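Local atomic coordinates of cytochrome P450 monooxygenase (Rhodococcus sp. ECU0066, PDB entry 6KBH), a protein that probably acts as a self-sufficient monooxygenase, carrying heme, FMN and a [2Fe-2S] cluster on one chain. Residues Thr472-Ser484 with Ile492-Lys504. Numbering follows the deposited sequence.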
ATOM      1  N   THR A 472      -5.251  -5.092   1.056  1.00100.39           N
ATOM      2  CA  THR A 472      -5.077  -5.147   2.500  1.00 99.18           C
ATOM      3  C   THR A 472      -6.380  -5.039   3.276  1.00 94.15           C
ATOM      4  O   THR A 472      -6.351  -5.091   4.511  1.00 99.74           O
ATOM      5  CB  THR A 472      -4.117  -4.046   2.980  1.00 99.83           C
ATOM      6  OG1 THR A 472      -3.911  -4.178   4.394  1.00104.75           O
ATOM      7  CG2 THR A 472      -4.700  -2.681   2.701  1.00 99.10           C
ATOM      8  N   ILE A 473      -7.523  -4.887   2.604  1.00 96.10           N
ATOM      9  CA  ILE A 473      -8.796  -4.893   3.317  1.00 97.00           C
ATOM     10  C   ILE A 473      -9.082  -6.301   3.810  1.00 99.39           C
ATOM     11  O   ILE A 473      -8.855  -7.288   3.097  1.00 98.79           O
ATOM     12  CB  ILE A 473      -9.949  -4.377   2.437  1.00100.64           C
ATOM     13  CG1 ILE A 473     -10.186  -5.295   1.231  1.00101.34           C
ATOM     14  CG2 ILE A 473      -9.704  -2.943   2.018  1.00 99.66           C
ATOM     15  CD1 ILE A 473     -11.542  -5.103   0.583  1.00 89.19           C
ATOM     16  N   ALA A 474      -9.571  -6.412   5.039  1.00 97.05           N
ATOM     17  CA  ALA A 474      -9.836  -7.741   5.553  1.00 97.90           C
ATOM     18  C   ALA A 474     -10.775  -7.659   6.737  1.00 99.73           C
ATOM     19  O   ALA A 474     -10.829  -6.652   7.445  1.00101.27           O
ATOM     20  CB  ALA A 474      -8.555  -8.453   5.961  1.00101.56           C
ATOM     21  N   ARG A 475     -11.494  -8.747   6.951  1.00101.28           N
ATOM     22  CA  ARG A 475     -12.342  -8.915   8.113  1.00 95.48           C
ATOM     23  C   ARG A 475     -11.563  -9.720   9.144  1.00 99.45           C
ATOM     24  O   ARG A 475     -10.961 -10.739   8.807  1.00 91.44           O
ATOM     25  CB  ARG A 475     -13.628  -9.630   7.720  1.00 95.34           C
ATOM     26  CG  ARG A 475     -14.391  -8.889   6.642  1.00107.05           C
ATOM     27  CD  ARG A 475     -15.208  -9.836   5.788  1.00110.72           C
ATOM     28  NE  ARG A 475     -16.603  -9.904   6.231  1.00119.80           N
ATOM     29  CZ  ARG A 475     -17.642  -9.403   5.568  1.00114.83           C
ATOM     30  NH1 ARG A 475     -17.472  -8.761   4.418  1.00110.42           N
ATOM     31  NH2 ARG A 475     -18.865  -9.538   6.065  1.00110.29           N
ATOM     32  N   THR A 476     -11.535  -9.245  10.382  1.00 95.23           N
ATOM     33  CA  THR A 476     -10.894  -9.996  11.457  1.00 95.32           C
ATOM     34  C   THR A 476     -11.979 -10.806  12.152  1.00103.94           C
ATOM     35  O   THR A 476     -12.736 -10.284  12.979  1.00101.36           O
ATOM     36  CB  THR A 476     -10.169  -9.069  12.421  1.00 88.28           C
ATOM     37  OG1 THR A 476     -11.089  -8.597  13.416  1.00 98.30           O
ATOM     38  CG2 THR A 476      -9.583  -7.891  11.658  1.00 92.95           C
ATOM     39  N   MET A 477     -12.073 -12.082  11.795  1.00 98.97           N
ATOM     40  CA  MET A 477     -13.063 -12.956  12.395  1.00 97.57           C
ATOM     41  C   MET A 477     -12.501 -13.641  13.635  1.00 92.55           C
ATOM     42  O   MET A 477     -11.302 -13.597  13.919  1.00 98.23           O
ATOM     43  CB  MET A 477     -13.559 -14.000  11.392  1.00 83.77           C
ATOM     44  CG  MET A 477     -14.287 -13.442  10.182  1.00 88.40           C
ATOM     45  SD  MET A 477     -14.165 -14.546   8.783  1.00 86.53           S
ATOM     46  CE  MET A 477     -15.835 -15.023   8.597  1.00103.70           C
ATOM     47  N   ALA A 478     -13.395 -14.285  14.377  1.00 91.41           N
ATOM     48  CA  ALA A 478     -13.051 -14.992  15.596  1.00 95.11           C
ATOM     49  C   ALA A 478     -13.302 -16.477  15.403  1.00 99.31           C
ATOM     50  O   ALA A 478     -14.229 -16.881  14.692  1.00 87.94           O
ATOM     51  CB  ALA A 478     -13.863 -14.470  16.792  1.00 92.76           C
ATOM     52  N   VAL A 479     -12.458 -17.286  16.033  1.00 94.72           N
ATOM     53  CA  VAL A 479     -12.584 -18.737  15.973  1.00 93.64           C
ATOM     54  C   VAL A 479     -13.504 -19.180  17.106  1.00 85.78           C
ATOM     55  O   VAL A 479     -13.152 -19.071  18.285  1.00 85.66           O
ATOM     56  CB  VAL A 479     -11.215 -19.427  16.051  1.00 93.27           C
ATOM     57  CG1 VAL A 479     -10.369 -18.870  17.196  1.00 92.85           C
ATOM     58  CG2 VAL A 479     -11.390 -20.928  16.183  1.00 91.93           C
ATOM     59  N   SER A 480     -14.687 -19.677  16.748  1.00 81.43           N
ATOM     60  CA  SER A 480     -15.657 -20.125  17.739  1.00 90.31           C
ATOM     61  C   SER A 480     -15.537 -21.604  18.079  1.00101.03           C
ATOM     62  O   SER A 480     -16.089 -22.034  19.096  1.00 95.93           O
ATOM     63  CB  SER A 480     -17.075 -19.841  17.246  1.00 82.87           C
ATOM     64  OG  SER A 480     -17.317 -20.485  16.003  1.00 84.81           O
ATOM     65  N   GLY A 481     -14.841 -22.388  17.259  1.00 90.49           N
ATOM     66  CA  GLY A 481     -14.701 -23.800  17.546  1.00 92.29           C
ATOM     67  C   GLY A 481     -13.668 -24.535  16.717  1.00 94.58           C
ATOM     68  O   GLY A 481     -13.511 -24.269  15.521  1.00 90.11           O
ATOM     69  N   LEU A 482     -12.960 -25.467  17.356  1.00 93.79           N
ATOM     70  CA  LEU A 482     -12.000 -26.349  16.702  1.00 90.73           C
ATOM     71  C   LEU A 482     -12.477 -27.783  16.871  1.00 90.71           C
ATOM     72  O   LEU A 482     -12.658 -28.244  18.000  1.00 85.79           O
ATOM     73  CB  LEU A 482     -10.599 -26.200  17.299  1.00 90.82           C
ATOM     74  CG  LEU A 482      -9.885 -24.858  17.191  1.00 87.64           C
ATOM     75  CD1 LEU A 482     -10.237 -24.221  15.865  1.00 90.48           C
ATOM     76  CD2 LEU A 482     -10.223 -23.952  18.357  1.00 91.54           C
ATOM     77  N   GLU A 483     -12.663 -28.487  15.756  1.00 87.79           N
ATOM     78  CA  GLU A 483     -13.129 -29.868  15.783  1.00 91.40           C
ATOM     79  C   GLU A 483     -12.183 -30.744  14.976  1.00 97.23           C
ATOM     80  O   GLU A 483     -11.800 -30.388  13.857  1.00 97.72           O
ATOM     81  CB  GLU A 483     -14.553 -29.985  15.233  1.00 90.16           C
ATOM     82  CG  GLU A 483     -15.038 -31.423  15.092  1.00 94.78           C
ATOM     83  CD  GLU A 483     -16.491 -31.515  14.664  1.00104.29           C
ATOM     84  OE1 GLU A 483     -17.166 -30.465  14.612  1.00107.27           O
ATOM     85  OE2 GLU A 483     -16.958 -32.639  14.381  1.00104.50           O
ATOM     86  N   SER A 484     -11.810 -31.888  15.547  1.00101.44           N
ATOM     87  CA  SER A 484     -10.987 -32.878  14.860  1.00 94.74           C
ATOM     88  C   SER A 484     -11.910 -33.837  14.116  1.00 83.92           C
ATOM     89  O   SER A 484     -12.681 -34.575  14.737  1.00 88.96           O
ATOM     90  CB  SER A 484     -10.098 -33.620  15.854  1.00 95.45           C
ATOM     91  OG  SER A 484      -9.597 -34.823  15.299  1.00109.34           O
ATOM     92  N   ILE A 492     -12.201 -25.674  11.478  1.00 88.06           N
ATOM     93  CA  ILE A 492     -12.252 -24.379  12.145  1.00 93.50           C
ATOM     94  C   ILE A 492     -13.570 -23.699  11.805  1.00 86.67           C
ATOM     95  O   ILE A 492     -13.968 -23.646  10.633  1.00 81.49           O
ATOM     96  CB  ILE A 492     -11.061 -23.493  11.745  1.00 88.51           C
ATOM     97  CG1 ILE A 492      -9.742 -24.205  12.026  1.00 92.12           C
ATOM     98  CG2 ILE A 492     -11.106 -22.183  12.500  1.00 82.08           C
ATOM     99  CD1 ILE A 492      -8.539 -23.422  11.571  1.00 88.76           C
ATOM    100  N   THR A 493     -14.248 -23.189  12.828  1.00 82.34           N
ATOM    101  CA  THR A 493     -15.458 -22.397  12.664  1.00 89.46           C
ATOM    102  C   THR A 493     -15.105 -20.937  12.921  1.00 92.24           C
ATOM    103  O   THR A 493     -14.699 -20.579  14.032  1.00 86.42           O
ATOM    104  CB  THR A 493     -16.555 -22.862  13.619  1.00 88.45           C
ATOM    105  OG1 THR A 493     -15.974 -23.175  14.887  1.00 95.09           O
ATOM    106  CG2 THR A 493     -17.236 -24.101  13.083  1.00 82.03           C
ATOM    107  N   LEU A 494     -15.251 -20.100  11.897  1.00 82.19           N
ATOM    108  CA  LEU A 494     -14.819 -18.709  11.958  1.00 99.03           C
ATOM    109  C   LEU A 494     -16.035 -17.792  11.976  1.00 94.10           C
ATOM    110  O   LEU A 494     -16.864 -17.831  11.058  1.00 94.49           O
ATOM    111  CB  LEU A 494     -13.893 -18.381  10.788  1.00 94.43           C
ATOM    112  CG  LEU A 494     -12.492 -18.966  10.995  1.00 85.71           C
ATOM    113  CD1 LEU A 494     -11.615 -18.744   9.776  1.00 79.14           C
ATOM    114  CD2 LEU A 494     -11.846 -18.387  12.250  1.00 79.44           C
ATOM    115  N   ARG A 495     -16.119 -16.960  13.014  1.00 87.50           N
ATOM    116  CA  ARG A 495     -17.239 -16.069  13.290  1.00100.82           C
ATOM    117  C   ARG A 495     -16.859 -14.624  12.994  1.00 98.15           C
ATOM    118  O   ARG A 495     -15.776 -14.177  13.384  1.00 91.67           O
ATOM    119  CB  ARG A 495     -17.649 -16.165  14.765  1.00 98.41           C
ATOM    120  CG  ARG A 495     -18.418 -17.399  15.134  1.00101.56           C
ATOM    121  CD  ARG A 495     -19.813 -17.322  14.583  1.00108.21           C
ATOM    122  NE  ARG A 495     -20.398 -18.647  14.492  1.00108.87           N
ATOM    123  CZ  ARG A 495     -21.128 -19.247  15.429  1.00117.87           C
ATOM    124  NH1 ARG A 495     -21.415 -18.635  16.570  1.00113.36           N
ATOM    125  NH2 ARG A 495     -21.575 -20.475  15.197  1.00117.51           N
ATOM    126  N   ASP A 496     -17.763 -13.874  12.358  1.00102.51           N
ATOM    127  CA  ASP A 496     -17.556 -12.441  12.162  1.00111.23           C
ATOM    128  C   ASP A 496     -17.997 -11.700  13.419  1.00110.46           C
ATOM    129  O   ASP A 496     -19.162 -11.788  13.827  1.00106.59           O
ATOM    130  CB  ASP A 496     -18.311 -11.920  10.932  1.00114.24           C
ATOM    131  CG  ASP A 496     -18.108 -10.406  10.702  1.00119.18           C
ATOM    132  OD1 ASP A 496     -17.459  -9.726  11.524  1.00119.72           O
ATOM    133  OD2 ASP A 496     -18.607  -9.893   9.670  1.00116.64           O
ATOM    134  N   THR A 497     -17.064 -10.952  14.005  1.00111.86           N
ATOM    135  CA  THR A 497     -17.319 -10.195  15.222  1.00122.27           C
ATOM    136  C   THR A 497     -18.134  -8.933  14.969  1.00127.04           C
ATOM    137  O   THR A 497     -18.847  -8.471  15.868  1.00128.57           O
ATOM    138  CB  THR A 497     -15.992  -9.832  15.876  1.00121.21           C
ATOM    139  OG1 THR A 497     -15.423  -8.706  15.195  1.00125.26           O
ATOM    140  CG2 THR A 497     -15.030 -11.000  15.765  1.00 98.87           C
ATOM    141  N   SER A 498     -18.032  -8.353  13.768  1.00125.40           N
ATOM    142  CA  SER A 498     -18.833  -7.177  13.438  1.00121.67           C
ATOM    143  C   SER A 498     -20.316  -7.449  13.641  1.00125.59           C
ATOM    144  O   SER A 498     -21.076  -6.557  14.037  1.00128.90           O
ATOM    145  CB  SER A 498     -18.577  -6.746  11.993  1.00118.49           C
ATOM    146  OG  SER A 498     -19.302  -7.563  11.087  1.00119.04           O
ATOM    147  N   GLY A 499     -20.741  -8.688  13.385  1.00120.98           N
ATOM    148  CA  GLY A 499     -22.134  -9.058  13.387  1.00119.92           C
ATOM    149  C   GLY A 499     -22.816  -8.906  12.047  1.00123.47           C
ATOM    150  O   GLY A 499     -23.908  -9.455  11.853  1.00127.31           O
ATOM    151  N   ARG A 500     -22.199  -8.191  11.109  1.00121.27           N
ATOM    152  CA  ARG A 500     -22.842  -7.862   9.842  1.00120.21           C
ATOM    153  C   ARG A 500     -22.515  -8.922   8.794  1.00118.42           C
ATOM    154  O   ARG A 500     -21.345  -9.311   8.656  1.00119.05           O
ATOM    155  CB  ARG A 500     -22.410  -6.479   9.377  1.00121.29           C
ATOM    156  CG  ARG A 500     -22.075  -5.548  10.546  1.00123.85           C
ATOM    157  CD  ARG A 500     -23.342  -5.080  11.271  1.00130.16           C
ATOM    158  NE  ARG A 500     -23.117  -4.849  12.698  1.00131.98           N
ATOM    159  CZ  ARG A 500     -24.054  -4.442  13.550  1.00130.08           C
ATOM    160  NH1 ARG A 500     -25.290  -4.215  13.123  1.00127.75           N
ATOM    161  NH2 ARG A 500     -23.755  -4.258  14.829  1.00131.90           N
ATOM    162  N   PRO A 501     -23.519  -9.383   8.042  1.00120.12           N
ATOM    163  CA  PRO A 501     -23.403 -10.665   7.335  1.00109.99           C
ATOM    164  C   PRO A 501     -22.248 -10.725   6.346  1.00109.01           C
ATOM    165  O   PRO A 501     -21.840  -9.723   5.752  1.00109.23           O
ATOM    166  CB  PRO A 501     -24.752 -10.790   6.617  1.00112.34           C
ATOM    167  CG  PRO A 501     -25.695  -9.996   7.459  1.00113.19           C
ATOM    168  CD  PRO A 501     -24.874  -8.818   7.933  1.00113.90           C
ATOM    169  N   LEU A 502     -21.739 -11.940   6.173  1.00109.06           N
ATOM    170  CA  LEU A 502     -20.612 -12.322   5.341  1.00106.20           C
ATOM    171  C   LEU A 502     -21.055 -12.469   3.884  1.00102.30           C
ATOM    172  O   LEU A 502     -22.224 -12.760   3.611  1.00102.24           O
ATOM    173  CB  LEU A 502     -20.020 -13.643   5.831  1.00110.54           C
ATOM    174  CG  LEU A 502     -19.435 -13.815   7.241  1.00110.41           C
ATOM    175  CD1 LEU A 502     -20.439 -13.576   8.359  1.00114.73           C
ATOM    176  CD2 LEU A 502     -18.901 -15.220   7.348  1.00102.77           C
ATOM    177  N   PRO A 503     -20.139 -12.273   2.934  1.00 94.07           N
ATOM    178  CA  PRO A 503     -20.504 -12.386   1.518  1.00 94.61           C
ATOM    179  C   PRO A 503     -21.070 -13.754   1.161  1.00107.26           C
ATOM    180  O   PRO A 503     -20.822 -14.763   1.824  1.00110.27           O
ATOM    181  CB  PRO A 503     -19.177 -12.140   0.792  1.00 92.18           C
ATOM    182  CG  PRO A 503     -18.397 -11.291   1.729  1.00 93.23           C
ATOM    183  CD  PRO A 503     -18.771 -11.755   3.110  1.00100.77           C
ATOM    184  N   LYS A 504     -21.856 -13.766   0.090  1.00107.13           N
ATOM    185  CA  LYS A 504     -22.239 -15.017  -0.542  1.00 97.76           C
ATOM    186  C   LYS A 504     -21.032 -15.601  -1.261  1.00 98.85           C
ATOM    187  O   LYS A 504     -20.216 -14.869  -1.827  1.00100.42           O
ATOM    188  CB  LYS A 504     -23.382 -14.785  -1.530  1.00104.18           C
ATOM    189  CG  LYS A 504     -24.667 -14.275  -0.896  1.00107.46           C
ATOM    190  CD  LYS A 504     -25.366 -13.260  -1.792  1.00107.07           C
ATOM    191  CE  LYS A 504     -26.573 -12.646  -1.098  1.00108.82           C
ATOM    192  NZ  LYS A 504     -27.786 -13.501  -1.226  1.00 99.55           N
TER
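The guanidinium of R475 has P503 CD over one face, offset toward the rim, while P501 O meets its edge in plane. That edge contact is a weak hydrogen bond, R475 NH2 to P501 O at 3.0 Å and bent to 129°. A long salt bridge runs from R475 NH2 to D496 OD2 (3.6 Å), the guanidinium and carboxylate planes 71° apart. S480 OG lies over one face of the R495 guanidinium, offset toward its rim. D496 also accepts from S498 N through OD1, forming an Asx turn; S498 OG, accepting from R500 N, adds an ST turn.

The strands pair antiparallel as a beta hairpin. A478 and R495 form a hydrogen-bonded pair, with R495 O taking A478 N at 2.6 Å. S480 N gives to T493 O (2.9 Å). G481 O accepts twice, from T493 N and from T493 OG1 (2.8 Å); OG1 sits between its own backbone N and carbonyl carbon (chi1 40°), which lets it reach G481 O. M477, V479, L482, I492 and L494 share the apolar face: V479 CG2 touches I492 CG2 (3.9 Å), L482 lies alongside I492, and M477 CE meets L502 CD2 tip to tip, with F534 against both side chains.

The hairpin belongs to the six-stranded antiparallel sheet of the FAD-binding FR-type domain, between strands 560-567 and 533-536, with the I492 side chain about 9 Å from FMN. Backbone bonds and apolar side chains join the strands, whereas R475 bridges D496 and the backbone of P501 in the following loop through one long ion pair and one weak bond, which suggests a modest electrostatic hold.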